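Local coordinates for protein phenolic acid decarboxylase (Sedimentibacter hydroxybenzoicus, PDB 7AE5) that catalyses the reversible, non-oxidative decarboxylation of 4-hydroxybenzoate and 3,4-dihydroxybenzoate under anaerobic conditions, using prenylated FMN and manganese, at residues A342-Y347 against F395-V400; V353-K358 against K383-V388; T357-G362 against T444-E449; G363-V368 against I439-T444. All coordinates share one frame; numbering follows the deposited sequence.

Contact 1 of 4, residues A342-Y347 against F395-V400; sequences AVNAMY and FNLEQV
Ala342 meets the ring of Phe395 where strand 340-347, outermost within this chain in the mixed C-terminal sheet of this UbiD-family enzyme, packs against the residues leading into helix 397-407. Its CB lies 4.2 Å from Phe395 CE2, and Phe90 of helix 86-96 meets the same ring. Val343 points its side chain away and contributes its backbone instead, its O standing 3.4 Å from Phe395 CZ. Asn344 shows how a polar side chain can serve as the lining of an aromatic ring. With CG anti to the backbone N (chi1 170°), the amide stacks on the phenyl ring with the two planes 19° apart, while CB makes a CH-pi contact over one face, 3.8 Å from the Phe395 ring centroid. Its own hydrogen bonds fix the rotation of this amide: OD1 accepts from Met346 N, closing an Asx turn, and ND2 donates both to Pro394 O and to the hydroxyl of Tyr347. Met346 comes to the ring differently, its sulfur lying in plane at the edge, with SD 3.7 Å from Phe395 CD1 in a Met-aromatic contact. Tyr347 and Leu397 approach from opposite directions, and Leu397 also packs on Leu397 of a second subunit. The bond from Asn344 ND2 to Tyr347 OH is 3.1 Å long and nearly straight (169°), and Leu397 CD2 touches that same OH at 3.2 Å.

Contact 2 of 4, residues V353-K358 against K383-V388; sequences VIISTK and KIVIVV
Val353 uses both of its backbone polar atoms on the neighbouring strand: its N donates to Ile384 O at 2.8 Å, and its O accepts from Ile386 N at the same length. Two residues on, Ile355 repeats the pattern, with N giving to Ile386 O and O receiving from Val388 N, again at 2.8 Å. Thr357 N to Val388 O, at the end of the strand, is longer at 3.0 Å. The acceptors are further supported by CA-H...O contacts; the closest joins Ile354 CA to Ile386 O at 3.1 Å. This is parallel beta pairing, the strands 21° apart in direction and joined by a beta-alpha-beta crossover whose connection holds helices 364-372 and 378-381. The backbone groups facing the other way find partners in the flanking strands: Ile354 bonds with Asn344 and Ser356 with Ala342, while Val385 and Val387 bond with Ile440. Lys383 NZ forms a salt bridge with Asp426 and donates to Val408 O of a second subunit. On the face covered by helix 364-372, Ile355 has CG1 anti to the carbonyl carbon (chi1 -54°) and the chain extended beyond it, and CD1 comes within 3.9 Å of Val385 CG1. Thr357 CG2 meets Val387 CG1 at 3.6 Å on that face. On the other face, under helix 397-407, Ile354 and Ile386 lie side by side, pointing the same way, with Ile354 CG2 4.2 Å from Ile386 CB.

Contact 3 of 4, residues T357-G362 against T444-E449; sequences TKVRYG and TPVPPE
Gly362 N donates to Pro447 O at 3.0 Å, in a bent bond (140°) whose donor stands well above the carbonyl plane. The peptide that carries this N-H is packed closely as well: Val446 CG2 lies 3.3 Å from Tyr361 C and 3.4 Å from Gly362 N. That methyl sits between the backbone N and the carbonyl carbon of its own residue, and this rotation presents it to the opposing chain while CG1 lies near Val359 CB. Val359 CG1 completes the apolar patch, crossing to Val446 CG2 at 3.7 Å. An alanine at Val446 would lack both methyls and would probably open a gap between Val359 and the Tyr361-Gly362 peptide. Gly362 itself has little latitude, because a CB there would run into Pro448 CD, which already stands 3.6 Å from Gly362 N. At the edges of the contact, Tyr361 packs on Met379 of a third subunit and Pro448 on Gly433 of the same neighbour. The loop that receives Gly362 is held by Glu449 N donating to Val446 O at 2.9 Å, across a cis peptide bond before Pro448; with cis-proline in its third position, residues 446-449 form a type VI beta turn.

Contact 4 of 4, residues G363-V368 against I439-T444; sequences GYAKGV and IIDATT. With RB (rubidium ion), chain Q.
Ala365 CB rests against the carboxylate of Asp441, 3.1 Å from OD1, and also touches CG2 and OG1 of Thr443. Lys366 contributes its aliphatic chain, which crosses Asp441 at about a right angle with CE 4.0 Å from Asp441 CB, and its CG reaches Ile439 CG2. Among the hydrogen bonds, Lys366 NZ donates to Lys412 O and Ser415 OG of its own chain and to Glu418 O of a third subunit. With CG anti to the backbone N (chi1 173°), the Asp441 carboxylate turns back along its own chain, where OD1 accepts from Thr443 N at 3.2 Å in an Asx turn; the donor stands above the carboxylate plane. Thr443 OG1 also donates to OD1, at a very short separation whose exact value is doubtful. One water accepts from Ala365 N at 3.1 Å and donates weakly to Thr443 OG1, bridging the segments. Metal binding forms a third class: Asp441 O and Thr443 O each hold the rubidium ion at 2.5 Å, with Arg407 O and Asp413 OD1 among the other ligands. A further ligand is a water that donates to Asp441 OD2 at 2.6 Å. With an alanine in place of Asp441, the metal-bound water, Thr443 N and the Thr443 hydroxyl would probably lose their carboxylate acceptor. Helix 364-372 covers strand 434-441, which lies between strands 384-388 and 414-421; the axes of residues 364-368 and 439-441 approach to 8.4 Å, with 148° between their directions.

Overall arrangement
From the N terminus, strand 340-347 starts contact 1, which closes a long loop at the entrance to helix 397-407. Within that loop, contact 2 pairs strands 352-357 and 384-388, and the two contacts meet through the bonding of strands 340-347 and 352-357. Contact 3 takes up the chain at Thr357 and Lys358, shared with contact 2, and reaches past the sheet to residues 444-449; contact 4 lies inside its span. Contacts 3 and 4 both cross contact 1, and contact 4 also crosses contact 2, joining it where strands 384-388 and 434-441 pair. Contacts 1 and 2 touch a second subunit, whereas contacts 3 and 4 touch a third.

Contact 1 of 4, residues A342-Y347 against F395-V400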
loop_
_atom_site.group_PDB
_atom_site.type_symbol
_atom_site.label_atom_id
_atom_site.label_comp_id
_atom_site.label_asym_id
_atom_site.label_seq_id
_atom_site.Cartn_x
_atom_site.Cartn_y
_atom_site.Cartn_z
ATOM N N ALA C 342 -18.208 1.045 -25.550
ATOM C CA ALA C 342 -18.999 -0.129 -25.206
ATOM C C ALA C 342 -18.738 -0.512 -23.757
ATOM O O ALA C 342 -17.676 -0.215 -23.203
ATOM C CB ALA C 342 -18.681 -1.310 -26.130
ATOM N N VAL C 343 -19.720 -1.179 -23.156
ATOM C CA VAL C 343 -19.620 -1.696 -21.795
ATOM C C VAL C 343 -19.916 -3.189 -21.837
ATOM O O VAL C 343 -20.977 -3.605 -22.320
ATOM C CB VAL C 343 -20.578 -0.977 -20.832
ATOM C CG1 VAL C 343 -20.546 -1.640 -19.461
ATOM C CG2 VAL C 343 -20.211 0.494 -20.724
ATOM N N ASN C 344 -18.976 -3.989 -21.339
ATOM C CA ASN C 344 -19.132 -5.436 -21.209
ATOM C C ASN C 344 -19.278 -5.731 -19.719
ATOM O O ASN C 344 -18.283 -5.824 -18.994
ATOM C CB ASN C 344 -17.942 -6.167 -21.831
ATOM C CG ASN C 344 -17.928 -7.660 -21.523
ATOM O OD1 ASN C 344 -18.871 -8.206 -20.952
ATOM N ND2 ASN C 344 -16.849 -8.329 -21.917
ATOM N N ALA C 345 -20.523 -5.879 -19.266
ATOM C CA ALA C 345 -20.837 -6.161 -17.870
ATOM C C ALA C 345 -21.488 -7.533 -17.716
ATOM O O ALA C 345 -22.445 -7.704 -16.959
ATOM C CB ALA C 345 -21.740 -5.073 -17.291
ATOM N N MET C 346 -20.962 -8.528 -18.427
ATOM C CA MET C 346 -21.608 -9.827 -18.573
ATOM C C MET C 346 -21.222 -10.844 -17.506
ATOM O O MET C 346 -21.687 -11.987 -17.572
ATOM C CB MET C 346 -21.277 -10.423 -19.946
ATOM C CG MET C 346 -21.650 -9.563 -21.137
ATOM S SD MET C 346 -21.328 -10.423 -22.692
ATOM C CE MET C 346 -19.957 -11.485 -22.227
ATOM N N TYR C 347 -20.397 -10.479 -16.534
ATOM C CA TYR C 347 -19.725 -11.461 -15.688
ATOM C C TYR C 347 -20.270 -11.393 -14.267
ATOM O O TYR C 347 -19.990 -10.441 -13.530
ATOM C CB TYR C 347 -18.218 -11.237 -15.742
ATOM C CG TYR C 347 -17.725 -11.239 -17.170
ATOM C CD1 TYR C 347 -17.897 -12.357 -17.976
ATOM C CD2 TYR C 347 -17.120 -10.121 -17.725
ATOM C CE1 TYR C 347 -17.465 -12.366 -19.288
ATOM C CE2 TYR C 347 -16.684 -10.122 -19.036
ATOM C CZ TYR C 347 -16.860 -11.246 -19.812
ATOM O OH TYR C 347 -16.430 -11.248 -21.118
ATOM N N PHE C 395 -15.589 -7.240 -25.456
ATOM C CA PHE C 395 -16.188 -8.565 -25.395
ATOM C C PHE C 395 -15.246 -9.651 -25.894
ATOM O O PHE C 395 -15.520 -10.838 -25.681
ATOM C CB PHE C 395 -17.487 -8.590 -26.208
ATOM C CG PHE C 395 -18.525 -7.621 -25.717
ATOM C CD1 PHE C 395 -19.410 -7.980 -24.714
ATOM C CD2 PHE C 395 -18.608 -6.345 -26.253
ATOM C CE1 PHE C 395 -20.362 -7.087 -24.258
ATOM C CE2 PHE C 395 -19.557 -5.449 -25.802
ATOM C CZ PHE C 395 -20.435 -5.819 -24.803
ATOM N N ASN C 396 -14.154 -9.271 -26.557
ATOM C CA ASN C 396 -13.123 -10.206 -26.998
ATOM C C ASN C 396 -12.085 -10.276 -25.886
ATOM O O ASN C 396 -11.163 -9.463 -25.812
ATOM C CB ASN C 396 -12.520 -9.753 -28.321
ATOM C CG ASN C 396 -11.570 -10.777 -28.920
ATOM O OD1 ASN C 396 -10.750 -11.371 -28.220
ATOM N ND2 ASN C 396 -11.679 -10.984 -30.226
ATOM N N LEU C 397 -12.245 -11.264 -25.001
ATOM C CA LEU C 397 -11.370 -11.364 -23.839
ATOM C C LEU C 397 -9.917 -11.594 -24.239
ATOM O O LEU C 397 -9.002 -11.214 -23.498
ATOM C CB LEU C 397 -11.864 -12.479 -22.918
ATOM C CG LEU C 397 -13.260 -12.234 -22.343
ATOM C CD1 LEU C 397 -13.641 -13.302 -21.330
ATOM C CD2 LEU C 397 -13.316 -10.852 -21.712
ATOM N N GLU C 398 -9.683 -12.208 -25.401
ATOM C CA GLU C 398 -8.321 -12.325 -25.913
ATOM C C GLU C 398 -7.738 -10.954 -26.234
ATOM O O GLU C 398 -6.540 -10.717 -26.041
ATOM C CB GLU C 398 -8.302 -13.228 -27.148
ATOM C CG GLU C 398 -8.543 -14.698 -26.839
ATOM C CD GLU C 398 -10.016 -15.033 -26.689
ATOM O OE1 GLU C 398 -10.328 -16.106 -26.129
ATOM O OE2 GLU C 398 -10.862 -14.224 -27.126
ATOM N N GLN C 399 -8.576 -10.036 -26.723
ATOM C CA GLN C 399 -8.146 -8.658 -26.938
ATOM C C GLN C 399 -7.925 -7.923 -25.621
ATOM O O GLN C 399 -7.014 -7.094 -25.520
ATOM C CB GLN C 399 -9.180 -7.914 -27.783
ATOM C CG GLN C 399 -8.972 -8.059 -29.275
ATOM C CD GLN C 399 -8.966 -6.723 -30.000
ATOM O OE1 GLN C 399 -10.020 -6.159 -30.300
ATOM N NE2 GLN C 399 -7.774 -6.212 -30.293
ATOM N N VAL C 400 -8.750 -8.207 -24.613
ATOM C CA VAL C 400 -8.585 -7.571 -23.310
ATOM C C VAL C 400 -7.308 -8.059 -22.636
ATOM O O VAL C 400 -6.603 -7.282 -21.978
ATOM C CB VAL C 400 -9.826 -7.826 -22.438
ATOM C CG1 VAL C 400 -9.659 -7.190 -21.064
ATOM C CG2 VAL C 400 -11.076 -7.299 -23.129
#

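Contact 2 of 4, residues V353-K358 against K383-V388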
loop_
_atom_site.group_PDB
_atom_site.type_symbol
_atom_site.label_atom_id
_atom_site.label_comp_id
_atom_site.label_asym_id
_atom_site.label_seq_id
_atom_site.Cartn_x
_atom_site.Cartn_y
_atom_site.Cartn_z
ATOM N N VAL C 353 -16.575 -5.952 -15.016
ATOM C CA VAL C 353 -16.976 -4.991 -16.042
ATOM C C VAL C 353 -15.752 -4.595 -16.854
ATOM O O VAL C 353 -14.692 -4.304 -16.288
ATOM C CB VAL C 353 -17.639 -3.739 -15.432
ATOM C CG1 VAL C 353 -18.068 -2.773 -16.526
ATOM C CG2 VAL C 353 -18.832 -4.127 -14.573
ATOM N N ILE C 354 -15.897 -4.578 -18.176
ATOM C CA ILE C 354 -14.867 -4.091 -19.085
ATOM C C ILE C 354 -15.475 -2.980 -19.925
ATOM O O ILE C 354 -16.462 -3.203 -20.638
ATOM C CB ILE C 354 -14.305 -5.210 -19.977
ATOM C CG1 ILE C 354 -14.027 -6.462 -19.146
ATOM C CG2 ILE C 354 -13.043 -4.742 -20.687
ATOM C CD1 ILE C 354 -13.569 -7.635 -19.961
ATOM N N ILE C 355 -14.893 -1.785 -19.841
ATOM C CA ILE C 355 -15.361 -0.617 -20.579
ATOM C C ILE C 355 -14.317 -0.252 -21.622
ATOM O O ILE C 355 -13.136 -0.088 -21.296
ATOM C CB ILE C 355 -15.622 0.580 -19.648
ATOM C CG1 ILE C 355 -16.569 0.194 -18.514
ATOM C CG2 ILE C 355 -16.178 1.758 -20.437
ATOM C CD1 ILE C 355 -16.429 1.078 -17.292
ATOM N N SER C 356 -14.750 -0.120 -22.870
ATOM C CA SER C 356 -13.927 0.472 -23.914
ATOM C C SER C 356 -14.323 1.930 -24.085
ATOM O O SER C 356 -15.511 2.263 -24.118
ATOM C CB SER C 356 -14.073 -0.275 -25.242
ATOM O OG SER C 356 -15.350 -0.069 -25.820
ATOM N N THR C 357 -13.325 2.798 -24.186
ATOM C CA THR C 357 -13.604 4.220 -24.272
ATOM C C THR C 357 -12.466 4.914 -25.002
ATOM O O THR C 357 -11.339 4.414 -25.061
ATOM C CB THR C 357 -13.795 4.835 -22.882
ATOM O OG1 THR C 357 -14.214 6.201 -23.011
ATOM C CG2 THR C 357 -12.494 4.776 -22.101
ATOM N N LYS C 358 -12.786 6.072 -25.569
ATOM C CA LYS C 358 -11.761 7.005 -26.006
ATOM C C LYS C 358 -11.314 7.827 -24.804
ATOM O O LYS C 358 -12.145 8.292 -24.018
ATOM C CB LYS C 358 -12.293 7.912 -27.115
ATOM C CG LYS C 358 -11.205 8.611 -27.915
ATOM C CD LYS C 358 -11.254 10.120 -27.733
ATOM C CE LYS C 358 -10.168 10.801 -28.551
ATOM N NZ LYS C 358 -10.347 10.570 -30.011
ATOM N N LYS C 383 -17.145 -4.991 -8.942
ATOM C CA LYS C 383 -15.936 -5.089 -8.132
ATOM C C LYS C 383 -14.659 -4.957 -8.951
ATOM O O LYS C 383 -13.704 -4.316 -8.499
ATOM C CB LYS C 383 -15.918 -6.417 -7.369
ATOM C CG LYS C 383 -14.705 -6.599 -6.474
ATOM C CD LYS C 383 -14.778 -7.901 -5.697
ATOM C CE LYS C 383 -14.780 -9.102 -6.628
ATOM N NZ LYS C 383 -14.920 -10.388 -5.890
ATOM N N ILE C 384 -14.619 -5.535 -10.148
ATOM C CA ILE C 384 -13.440 -5.500 -11.003
ATOM C C ILE C 384 -13.805 -4.753 -12.276
ATOM O O ILE C 384 -14.666 -5.205 -13.042
ATOM C CB ILE C 384 -12.920 -6.910 -11.318
ATOM C CG1 ILE C 384 -12.583 -7.641 -10.018
ATOM C CG2 ILE C 384 -11.699 -6.833 -12.224
ATOM C CD1 ILE C 384 -12.189 -9.087 -10.207
ATOM N N VAL C 385 -13.156 -3.614 -12.500
ATOM C CA VAL C 385 -13.461 -2.733 -13.621
ATOM C C VAL C 385 -12.196 -2.554 -14.447
ATOM O O VAL C 385 -11.204 -1.996 -13.960
ATOM C CB VAL C 385 -14.000 -1.374 -13.147
ATOM C CG1 VAL C 385 -14.345 -0.494 -14.338
ATOM C CG2 VAL C 385 -15.209 -1.570 -12.248
ATOM N N ILE C 386 -12.235 -3.017 -15.694
ATOM C CA ILE C 386 -11.128 -2.890 -16.634
ATOM C C ILE C 386 -11.541 -1.908 -17.718
ATOM O O ILE C 386 -12.618 -2.046 -18.309
ATOM C CB ILE C 386 -10.745 -4.249 -17.243
ATOM C CG1 ILE C 386 -10.471 -5.275 -16.141
ATOM C CG2 ILE C 386 -9.541 -4.103 -18.162
ATOM C CD1 ILE C 386 -10.472 -6.704 -16.627
ATOM N N VAL C 387 -10.690 -0.920 -17.981
ATOM C CA VAL C 387 -10.933 0.079 -19.016
ATOM C C VAL C 387 -9.907 -0.116 -20.122
ATOM O O VAL C 387 -8.700 -0.162 -19.858
ATOM C CB VAL C 387 -10.873 1.509 -18.455
ATOM C CG1 VAL C 387 -11.337 2.500 -19.507
ATOM C CG2 VAL C 387 -11.725 1.621 -17.201
ATOM N N VAL C 388 -10.388 -0.228 -21.359
ATOM C CA VAL C 388 -9.540 -0.435 -22.522
ATOM C C VAL C 388 -9.812 0.681 -23.528
ATOM O O VAL C 388 -10.770 1.445 -23.403
ATOM C CB VAL C 388 -9.759 -1.819 -23.163
ATOM C CG1 VAL C 388 -9.471 -2.926 -22.154
ATOM C CG2 VAL C 388 -11.182 -1.933 -23.691
#

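Contact 3 of 4, residues T357-G362 against T444-E449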
loop_
_atom_site.group_PDB
_atom_site.type_symbol
_atom_site.label_atom_id
_atom_site.label_comp_id
_atom_site.label_asym_id
_atom_site.label_seq_id
_atom_site.Cartn_x
_atom_site.Cartn_y
_atom_site.Cartn_z
ATOM N N THR C 357 -13.325 2.798 -24.186
ATOM C CA THR C 357 -13.604 4.220 -24.272
ATOM C C THR C 357 -12.466 4.914 -25.002
ATOM O O THR C 357 -11.339 4.414 -25.061
ATOM C CB THR C 357 -13.795 4.835 -22.882
ATOM O OG1 THR C 357 -14.214 6.201 -23.011
ATOM C CG2 THR C 357 -12.494 4.776 -22.101
ATOM N N LYS C 358 -12.786 6.072 -25.569
ATOM C CA LYS C 358 -11.761 7.005 -26.006
ATOM C C LYS C 358 -11.314 7.827 -24.804
ATOM O O LYS C 358 -12.145 8.292 -24.018
ATOM C CB LYS C 358 -12.293 7.912 -27.115
ATOM C CG LYS C 358 -11.205 8.611 -27.915
ATOM C CD LYS C 358 -11.254 10.120 -27.733
ATOM C CE LYS C 358 -10.168 10.801 -28.551
ATOM N NZ LYS C 358 -10.347 10.570 -30.011
ATOM N N VAL C 359 -10.006 7.985 -24.644
ATOM C CA VAL C 359 -9.449 8.703 -23.505
ATOM C C VAL C 359 -9.371 10.180 -23.878
ATOM O O VAL C 359 -8.554 10.577 -24.712
ATOM C CB VAL C 359 -8.077 8.147 -23.103
ATOM C CG1 VAL C 359 -7.582 8.809 -21.826
ATOM C CG2 VAL C 359 -8.151 6.638 -22.921
ATOM N N ARG C 360 -10.236 10.995 -23.267
ATOM C CA ARG C 360 -10.250 12.427 -23.551
ATOM C C ARG C 360 -8.914 13.069 -23.203
ATOM O O ARG C 360 -8.263 13.689 -24.051
ATOM C CB ARG C 360 -11.387 13.100 -22.779
ATOM C CG ARG C 360 -12.113 14.176 -23.557
ATOM C CD ARG C 360 -12.904 15.088 -22.636
ATOM N NE ARG C 360 -14.112 14.437 -22.145
ATOM C CZ ARG C 360 -14.868 14.901 -21.161
ATOM N NH1 ARG C 360 -14.600 16.053 -20.567
ATOM N NH2 ARG C 360 -15.924 14.196 -20.765
ATOM N N TYR C 361 -8.494 12.938 -21.948
ATOM C CA TYR C 361 -7.219 13.465 -21.491
ATOM C C TYR C 361 -6.619 12.489 -20.489
ATOM O O TYR C 361 -7.255 11.509 -20.092
ATOM C CB TYR C 361 -7.375 14.868 -20.887
ATOM C CG TYR C 361 -8.594 15.044 -20.003
ATOM C CD1 TYR C 361 -8.789 14.249 -18.879
ATOM C CD2 TYR C 361 -9.552 16.009 -20.295
ATOM C CE1 TYR C 361 -9.901 14.410 -18.071
ATOM C CE2 TYR C 361 -10.667 16.177 -19.492
ATOM C CZ TYR C 361 -10.836 15.376 -18.382
ATOM O OH TYR C 361 -11.943 15.539 -17.581
ATOM N N GLY C 362 -5.378 12.757 -20.092
ATOM C CA GLY C 362 -4.655 11.879 -19.190
ATOM C C GLY C 362 -5.415 11.505 -17.934
ATOM O O GLY C 362 -5.885 12.379 -17.201
ATOM N N THR C 444 -3.913 3.222 -23.140
ATOM C CA THR C 444 -2.685 3.881 -23.561
ATOM C C THR C 444 -2.637 5.296 -22.999
ATOM O O THR C 444 -3.625 6.032 -23.108
ATOM C CB THR C 444 -2.620 3.934 -25.091
ATOM O OG1 THR C 444 -2.782 2.617 -25.633
ATOM C CG2 THR C 444 -1.301 4.520 -25.558
ATOM N N PRO C 445 -1.526 5.713 -22.396
ATOM C CA PRO C 445 -1.448 7.077 -21.858
ATOM C C PRO C 445 -1.628 8.125 -22.946
ATOM O O PRO C 445 -1.112 7.994 -24.058
ATOM C CB PRO C 445 -0.042 7.139 -21.249
ATOM C CG PRO C 445 0.326 5.710 -20.989
ATOM C CD PRO C 445 -0.329 4.916 -22.076
ATOM N N VAL C 446 -2.380 9.165 -22.616
ATOM C CA VAL C 446 -2.504 10.346 -23.465
ATOM C C VAL C 446 -2.061 11.544 -22.638
ATOM O O VAL C 446 -2.068 11.491 -21.396
ATOM C CB VAL C 446 -3.942 10.517 -24.010
ATOM C CG1 VAL C 446 -4.456 9.213 -24.595
ATOM C CG2 VAL C 446 -4.869 11.014 -22.924
ATOM N N PRO C 447 -1.634 12.627 -23.286
ATOM C CA PRO C 447 -1.228 13.830 -22.546
ATOM C C PRO C 447 -2.308 14.269 -21.576
ATOM O O PRO C 447 -3.504 14.211 -21.898
ATOM C CB PRO C 447 -1.022 14.869 -23.657
ATOM C CG PRO C 447 -0.602 14.062 -24.834
ATOM C CD PRO C 447 -1.306 12.726 -24.721
ATOM N N PRO C 448 -1.928 14.732 -20.373
ATOM C CA PRO C 448 -0.536 14.942 -19.965
ATOM C C PRO C 448 0.139 13.776 -19.233
ATOM O O PRO C 448 1.118 14.025 -18.530
ATOM C CB PRO C 448 -0.649 16.141 -19.029
ATOM C CG PRO C 448 -1.967 15.926 -18.350
ATOM C CD PRO C 448 -2.870 15.244 -19.361
ATOM N N GLU C 449 -0.349 12.548 -19.377
ATOM C CA GLU C 449 0.329 11.416 -18.752
ATOM C C GLU C 449 1.550 11.033 -19.579
ATOM O O GLU C 449 1.412 10.775 -20.780
ATOM C CB GLU C 449 -0.597 10.214 -18.610
ATOM C CG GLU C 449 0.061 9.057 -17.859
ATOM C CD GLU C 449 -0.766 7.784 -17.862
ATOM O OE1 GLU C 449 -1.997 7.864 -18.059
ATOM O OE2 GLU C 449 -0.180 6.699 -17.658
#

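Contact 4 of 4, residues G363-V368 against I439-T444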
loop_
_atom_site.group_PDB
_atom_site.type_symbol
_atom_site.label_atom_id
_atom_site.label_comp_id
_atom_site.label_asym_id
_atom_site.label_seq_id
_atom_site.Cartn_x
_atom_site.Cartn_y
_atom_site.Cartn_z
ATOM N N GLY C 363 -5.549 10.204 -17.683
ATOM C CA GLY C 363 -6.260 9.709 -16.525
ATOM C C GLY C 363 -7.753 9.545 -16.706
ATOM O O GLY C 363 -8.427 9.098 -15.769
ATOM N N TYR C 364 -8.286 9.877 -17.885
ATOM C CA TYR C 364 -9.730 9.842 -18.106
ATOM C C TYR C 364 -10.307 8.444 -17.927
ATOM O O TYR C 364 -11.488 8.300 -17.595
ATOM C CB TYR C 364 -10.041 10.371 -19.506
ATOM C CG TYR C 364 -11.505 10.456 -19.864
ATOM C CD1 TYR C 364 -12.327 11.424 -19.298
ATOM C CD2 TYR C 364 -12.060 9.587 -20.795
ATOM C CE1 TYR C 364 -13.666 11.510 -19.637
ATOM C CE2 TYR C 364 -13.395 9.666 -21.141
ATOM C CZ TYR C 364 -14.192 10.629 -20.560
ATOM O OH TYR C 364 -15.522 10.708 -20.904
ATOM N N ALA C 365 -9.495 7.404 -18.140
ATOM C CA ALA C 365 -9.997 6.039 -18.033
ATOM C C ALA C 365 -10.427 5.700 -16.612
ATOM O O ALA C 365 -11.377 4.932 -16.421
ATOM C CB ALA C 365 -8.938 5.051 -18.513
ATOM N N LYS C 366 -9.743 6.246 -15.606
ATOM C CA LYS C 366 -10.182 6.025 -14.234
ATOM C C LYS C 366 -11.417 6.853 -13.910
ATOM O O LYS C 366 -12.238 6.444 -13.081
ATOM C CB LYS C 366 -9.047 6.336 -13.260
ATOM C CG LYS C 366 -7.848 5.422 -13.434
ATOM C CD LYS C 366 -7.073 5.240 -12.145
ATOM C CE LYS C 366 -5.981 4.194 -12.323
ATOM N NZ LYS C 366 -4.928 4.275 -11.269
ATOM N N GLY C 367 -11.570 8.010 -14.552
ATOM C CA GLY C 367 -12.802 8.762 -14.396
ATOM C C GLY C 367 -14.006 7.996 -14.908
ATOM O O GLY C 367 -15.074 8.014 -14.290
ATOM N N VAL C 368 -13.846 7.305 -16.038
ATOM C CA VAL C 368 -14.926 6.478 -16.570
ATOM C C VAL C 368 -15.284 5.376 -15.582
ATOM O O VAL C 368 -16.464 5.065 -15.376
ATOM C CB VAL C 368 -14.529 5.902 -17.943
ATOM C CG1 VAL C 368 -15.516 4.833 -18.380
ATOM C CG2 VAL C 368 -14.446 7.012 -18.976
ATOM N N ILE C 439 -9.835 -1.180 -9.823
ATOM C CA ILE C 439 -9.886 -0.487 -11.104
ATOM C C ILE C 439 -8.577 -0.750 -11.833
ATOM O O ILE C 439 -7.496 -0.562 -11.263
ATOM C CB ILE C 439 -10.116 1.023 -10.921
ATOM C CG1 ILE C 439 -11.411 1.285 -10.154
ATOM C CG2 ILE C 439 -10.134 1.728 -12.266
ATOM C CD1 ILE C 439 -11.606 2.745 -9.801
ATOM N N ILE C 440 -8.672 -1.181 -13.087
ATOM C CA ILE C 440 -7.505 -1.486 -13.907
ATOM C C ILE C 440 -7.561 -0.604 -15.146
ATOM O O ILE C 440 -8.496 -0.712 -15.949
ATOM C CB ILE C 440 -7.446 -2.972 -14.292
ATOM C CG1 ILE C 440 -7.423 -3.846 -13.038
ATOM C CG2 ILE C 440 -6.223 -3.256 -15.147
ATOM C CD1 ILE C 440 -7.464 -5.324 -13.332
ATOM N N ASP C 441 -6.561 0.263 -15.303
ATOM C CA ASP C 441 -6.502 1.190 -16.431
ATOM C C ASP C 441 -5.605 0.595 -17.517
ATOM O O ASP C 441 -4.420 0.921 -17.647
ATOM C CB ASP C 441 -6.017 2.565 -15.969
ATOM C CG ASP C 441 -5.779 3.521 -17.123
ATOM O OD1 ASP C 441 -6.381 3.316 -18.199
ATOM O OD2 ASP C 441 -5.000 4.484 -16.954
ATOM N N ALA C 442 -6.208 -0.283 -18.328
ATOM C CA ALA C 442 -5.543 -0.918 -19.461
ATOM C C ALA C 442 -5.542 -0.040 -20.706
ATOM O O ALA C 442 -5.557 -0.564 -21.828
ATOM C CB ALA C 442 -6.192 -2.269 -19.768
ATOM N N THR C 443 -5.529 1.278 -20.543
ATOM C CA THR C 443 -5.507 2.181 -21.682
ATOM C C THR C 443 -4.117 2.768 -21.898
ATOM O O THR C 443 -3.264 2.795 -20.992
ATOM C CB THR C 443 -6.524 3.316 -21.517
ATOM O OG1 THR C 443 -6.099 4.201 -20.472
ATOM C CG2 THR C 443 -7.900 2.756 -21.194
ATOM N N THR C 444 -3.913 3.222 -23.140
ATOM C CA THR C 444 -2.685 3.881 -23.561
ATOM C C THR C 444 -2.637 5.296 -22.999
ATOM O O THR C 444 -3.625 6.032 -23.108
ATOM C CB THR C 444 -2.620 3.934 -25.091
ATOM O OG1 THR C 444 -2.782 2.617 -25.633
ATOM C CG2 THR C 444 -1.301 4.520 -25.558
HETATM RB RB RB Q . -2.629 2.239 -18.682
HETATM O O HOH W 1 -6.488 7.184 -18.772
HETATM O O HOH W 2 -2.955 4.661 -18.473
#